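Probable dehydrogenase (PDB 3MOI) probably acts as an NAD(P)-dependent oxidoreductase of the Gfo/Idh/MocA family, its natural substrate not being established. Local coordinates at residues G140-V145 against A310-S315; R131-I136 against M303-E308. All coordinates share one frame; numbering follows the deposited sequence.

Contact 1. Residues G140-V145 against A310-S315; sequences GSVGRV and ADLRAS
Val-142 carries the whole of its side of this contact through one methyl, CG2, which rests against two neighbouring groups of strand 310-314. Val-142 CG2 lies 3.7 Å from Ala-310 CB and meets Leu-312 CD1 at 3.9 Å, the valine and leucine side chains reaching toward each other tip to tip. The grip is purely apolar, with no hydrogen bond across it, and all three residues are buried. Ala-310 and Leu-312 are two apart on an extended strand and both direct CB toward the loop, whereas Asp-311 between them directs its own away. With CG set opposite its carbonyl carbon (chi1 -82°), Leu-312 brings CD1 to the valine methyl.

Val-142 is presented by a type I beta turn from Gly-140 to Gly-143, closed by the bond from Gly-143 N to Gly-140 O at 3.2 Å. Gly-140, with positive phi, is where the chain leaves helix 128-139, and Gly-143, again with positive phi, leads on toward strand 145-153. Backbone hydrogen bonds between Val-142 and His-309 and between Arg-144 and Glu-308 tie this loop to the turn between strands 302-307 and 310-314. Ile-136 of helix 128-139 and Cys-307 of strand 302-307 also pack on Val-142, while Val-321 of strand 318-323 touches Ala-310.

Contact 2. Residues R131-I136 against M303-E308; sequences RTLRAI and MLVTCE
Leu-133 leans from helix 128-139 over strand 302-307 and divides its two methyls between Met-303 and Val-305. Its CD1 branch goes to the methionine: Leu-133 CD1 lies 3.8 Å from Met-303 CE, and the two side chains cross obliquely. The other branch looks to the valine, with Leu-133 CD2 at 4.3 Å from Val-305 CG2, a looser touch. Met-303 meets the leucine with its terminal methyl because the chain, extended at chi2, folds over at chi3 (14°), which turns CE back from SD toward the helix. In Leu-133 CG sits anti to the carbonyl carbon, beside the backbone N (chi1 -70°), and from there the fork of the side chain opens onto the strand.

The backbones stay well apart, the nearest CA atoms, those of Leu-133 and Val-305, being 8.4 Å from each other, and the contact is made by side chains. This is a helix laid on one face of a mixed beta sheet, as in the C-terminal alpha/beta domain of Gfo/Idh/MocA proteins. Met-303 and Val-305 direct CB toward the helix, while Leu-304 between them directs its own away, to the face where it packs on Tyr-153 of the second subunit. Thr-306 also packs on that tyrosine.

Ile-189 of helix 179-190 touches both Leu-133 and Met-303, and Ser-185 of the same helix touches Met-303. Leu-312 of the adjoining strand 310-314 touches both Leu-133 and Val-305, and Val-319 of strand 318-323 packs on Leu-133.

Contacts 1 and 2 are neighbours, with centres about 4 Å apart, on the mixed sheet of the C-terminal domain. Their segments alternate along the chain: segment 131-136 of helix 128-139, the loop segment 140-145, then, after nearly 160 residues, the successive antiparallel strands holding 303-308 and 310-315. One helix and the loop that follows it are thus laid along one hairpin. The two contacts are joined directly by Leu-312 N to Val-305 O (2.9 Å) and Arg-144 N to Glu-308 OE1 (2.7 Å), both probable hydrogen bonds. The opposite face of these strands meets the second subunit, also through Asp-311 and Arg-313, the latter in a salt bridge to Glu-240 of the second subunit, so the sheet serves both domain core and dimer.

Contact 1. Residues G140-V145 against A310-S315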
# COMPACT_ATOMS: atom_id res chain seq x y z
N GLY A 140 7.02 -9.88 -21.41
CA GLY A 140 7.59 -8.65 -21.99
C GLY A 140 6.62 -7.59 -22.47
O GLY A 140 7.02 -6.44 -22.63
N SER A 141 5.35 -7.93 -22.68
CA SER A 141 4.47 -7.02 -23.43
C SER A 141 4.07 -5.90 -22.54
O SER A 141 3.98 -4.76 -22.96
CB SER A 141 3.20 -7.72 -23.93
OG SER A 141 3.51 -8.48 -25.08
N VAL A 142 3.88 -6.27 -21.30
CA VAL A 142 3.49 -5.37 -20.24
C VAL A 142 4.56 -4.34 -19.92
O VAL A 142 4.26 -3.36 -19.27
CB VAL A 142 3.14 -6.28 -19.03
CG1 VAL A 142 3.85 -5.88 -17.77
CG2 VAL A 142 1.63 -6.47 -18.94
N GLY A 143 5.79 -4.57 -20.40
CA GLY A 143 6.96 -3.67 -20.20
C GLY A 143 7.67 -3.92 -18.86
O GLY A 143 7.29 -4.83 -18.16
N ARG A 144 8.66 -3.09 -18.51
CA ARG A 144 9.38 -3.20 -17.22
C ARG A 144 8.57 -2.89 -15.95
O ARG A 144 7.74 -1.96 -15.92
CB ARG A 144 10.58 -2.27 -17.18
CG ARG A 144 11.66 -2.61 -18.22
CD ARG A 144 13.07 -2.67 -17.53
NE ARG A 144 14.17 -2.14 -18.37
CZ ARG A 144 15.35 -1.72 -17.89
NH1 ARG A 144 15.61 -1.75 -16.57
NH2 ARG A 144 16.28 -1.26 -18.73
N VAL A 145 8.85 -3.65 -14.89
CA VAL A 145 8.33 -3.34 -13.60
C VAL A 145 8.99 -2.07 -13.11
O VAL A 145 10.20 -1.95 -13.15
CB VAL A 145 8.64 -4.41 -12.59
CG1 VAL A 145 8.12 -3.98 -11.18
CG2 VAL A 145 8.03 -5.73 -13.03
N ALA A 310 1.03 -1.49 -18.05
CA ALA A 310 -0.08 -2.06 -17.32
C ALA A 310 0.16 -2.08 -15.82
O ALA A 310 1.31 -2.06 -15.40
CB ALA A 310 -0.32 -3.51 -17.79
N ASP A 311 -0.92 -2.12 -15.03
CA ASP A 311 -0.86 -2.58 -13.66
C ASP A 311 -1.39 -3.99 -13.66
O ASP A 311 -2.32 -4.30 -14.40
CB ASP A 311 -1.68 -1.70 -12.70
CG ASP A 311 -1.13 -0.26 -12.61
OD1 ASP A 311 0.08 -0.04 -12.89
OD2 ASP A 311 -1.92 0.66 -12.32
N LEU A 312 -0.79 -4.84 -12.81
CA LEU A 312 -1.15 -6.23 -12.69
C LEU A 312 -1.68 -6.46 -11.28
O LEU A 312 -1.15 -5.90 -10.33
CB LEU A 312 0.09 -7.06 -12.88
CG LEU A 312 0.67 -7.46 -14.22
CD1 LEU A 312 0.24 -6.58 -15.35
CD2 LEU A 312 2.21 -7.65 -14.18
N ARG A 313 -2.68 -7.34 -11.15
CA ARG A 313 -3.27 -7.67 -9.85
C ARG A 313 -3.82 -9.09 -9.83
O ARG A 313 -4.39 -9.55 -10.81
CB ARG A 313 -4.41 -6.72 -9.62
CG ARG A 313 -5.23 -6.95 -8.37
CD ARG A 313 -6.49 -6.09 -8.44
NE ARG A 313 -7.31 -6.28 -7.25
CZ ARG A 313 -8.59 -6.01 -7.17
NH1 ARG A 313 -9.26 -5.54 -8.23
NH2 ARG A 313 -9.19 -6.20 -6.02
N ALA A 314 -3.63 -9.80 -8.72
CA ALA A 314 -4.06 -11.19 -8.65
C ALA A 314 -5.56 -11.18 -8.54
O ALA A 314 -6.11 -10.29 -7.92
CB ALA A 314 -3.47 -11.90 -7.46
N SER A 315 -6.21 -12.15 -9.18
CA SER A 315 -7.65 -12.31 -9.10
C SER A 315 -7.99 -13.69 -8.59
O SER A 315 -7.10 -14.56 -8.44
CB SER A 315 -8.25 -12.12 -10.50
OG SER A 315 -8.20 -13.33 -11.25

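Contact 2. Residues R131-I136 against M303-E308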
# COMPACT_ATOMS: atom_id res chain seq x y z
N ARG A 131 2.96 -17.10 -9.77
CA ARG A 131 3.64 -17.63 -10.95
C ARG A 131 3.11 -16.98 -12.20
O ARG A 131 3.86 -16.65 -13.13
CB ARG A 131 3.43 -19.12 -11.03
CG ARG A 131 4.11 -19.85 -12.21
CD ARG A 131 4.08 -21.37 -11.87
NE ARG A 131 3.75 -22.19 -13.03
CZ ARG A 131 4.51 -23.19 -13.50
NH1 ARG A 131 5.67 -23.53 -12.91
NH2 ARG A 131 4.09 -23.87 -14.57
N THR A 132 1.80 -16.75 -12.21
CA THR A 132 1.20 -16.08 -13.37
C THR A 132 1.69 -14.68 -13.51
O THR A 132 1.96 -14.30 -14.64
CB THR A 132 -0.33 -16.08 -13.34
OG1 THR A 132 -0.79 -17.40 -13.05
CG2 THR A 132 -0.89 -15.62 -14.70
N LEU A 133 1.82 -13.95 -12.41
CA LEU A 133 2.35 -12.58 -12.46
C LEU A 133 3.75 -12.63 -13.02
O LEU A 133 4.09 -11.82 -13.87
CB LEU A 133 2.31 -11.84 -11.09
CG LEU A 133 0.94 -11.41 -10.48
CD1 LEU A 133 0.98 -11.23 -8.94
CD2 LEU A 133 0.31 -10.14 -11.08
N ARG A 134 4.58 -13.60 -12.59
CA ARG A 134 5.94 -13.74 -13.14
C ARG A 134 5.86 -13.96 -14.66
O ARG A 134 6.46 -13.22 -15.45
CB ARG A 134 6.76 -14.87 -12.46
CG ARG A 134 8.14 -15.10 -13.10
CD ARG A 134 8.88 -16.44 -12.57
NE ARG A 134 9.94 -16.03 -11.64
CZ ARG A 134 11.27 -16.19 -11.74
NH1 ARG A 134 11.86 -16.93 -12.70
NH2 ARG A 134 12.01 -15.61 -10.78
N ALA A 135 5.10 -14.96 -15.07
CA ALA A 135 5.04 -15.23 -16.54
C ALA A 135 4.73 -13.94 -17.33
O ALA A 135 5.41 -13.60 -18.31
CB ALA A 135 4.07 -16.33 -16.82
N ILE A 136 3.78 -13.15 -16.84
CA ILE A 136 3.38 -11.93 -17.55
C ILE A 136 4.52 -10.93 -17.67
O ILE A 136 4.77 -10.37 -18.72
CB ILE A 136 2.14 -11.30 -16.88
CG1 ILE A 136 0.92 -12.19 -17.15
CG2 ILE A 136 1.93 -9.91 -17.35
CD1 ILE A 136 -0.22 -12.01 -16.21
N MET A 303 -1.57 -7.57 -4.25
CA MET A 303 -0.27 -7.38 -4.82
C MET A 303 -0.47 -6.68 -6.15
O MET A 303 -0.98 -7.28 -7.08
CB MET A 303 0.39 -8.76 -5.00
CG MET A 303 0.85 -9.42 -3.63
SD MET A 303 1.84 -10.98 -3.70
CE MET A 303 2.25 -10.92 -5.36
N LEU A 304 -0.09 -5.39 -6.20
CA LEU A 304 -0.26 -4.53 -7.37
C LEU A 304 1.06 -4.19 -8.08
O LEU A 304 1.90 -3.46 -7.55
CB LEU A 304 -0.96 -3.20 -6.92
CG LEU A 304 -2.43 -3.32 -6.42
CD1 LEU A 304 -2.89 -2.31 -5.38
CD2 LEU A 304 -3.35 -3.26 -7.62
N VAL A 305 1.25 -4.70 -9.29
CA VAL A 305 2.57 -4.59 -9.93
C VAL A 305 2.44 -3.54 -10.96
O VAL A 305 1.69 -3.73 -11.89
CB VAL A 305 2.92 -5.90 -10.62
CG1 VAL A 305 4.26 -5.82 -11.32
CG2 VAL A 305 2.82 -7.00 -9.62
N THR A 306 3.14 -2.44 -10.86
CA THR A 306 2.90 -1.46 -11.86
C THR A 306 4.04 -1.44 -12.89
O THR A 306 5.21 -1.15 -12.60
CB THR A 306 2.39 -0.06 -11.26
OG1 THR A 306 3.25 1.02 -11.60
CG2 THR A 306 2.11 -0.10 -9.86
N CYS A 307 3.69 -1.84 -14.11
CA CYS A 307 4.63 -1.85 -15.20
C CYS A 307 4.39 -0.70 -16.17
O CYS A 307 3.43 0.00 -16.04
CB CYS A 307 4.56 -3.17 -15.92
SG CYS A 307 4.43 -4.58 -14.83
N GLU A 308 5.31 -0.52 -17.11
CA GLU A 308 5.21 0.51 -18.14
C GLU A 308 3.84 0.47 -18.86
O GLU A 308 3.23 1.48 -19.07
CB GLU A 308 6.31 0.33 -19.21
CG GLU A 308 7.70 0.84 -18.86
CD GLU A 308 8.86 0.23 -19.74
OE1 GLU A 308 8.81 -0.95 -20.22
OE2 GLU A 308 9.86 0.99 -19.90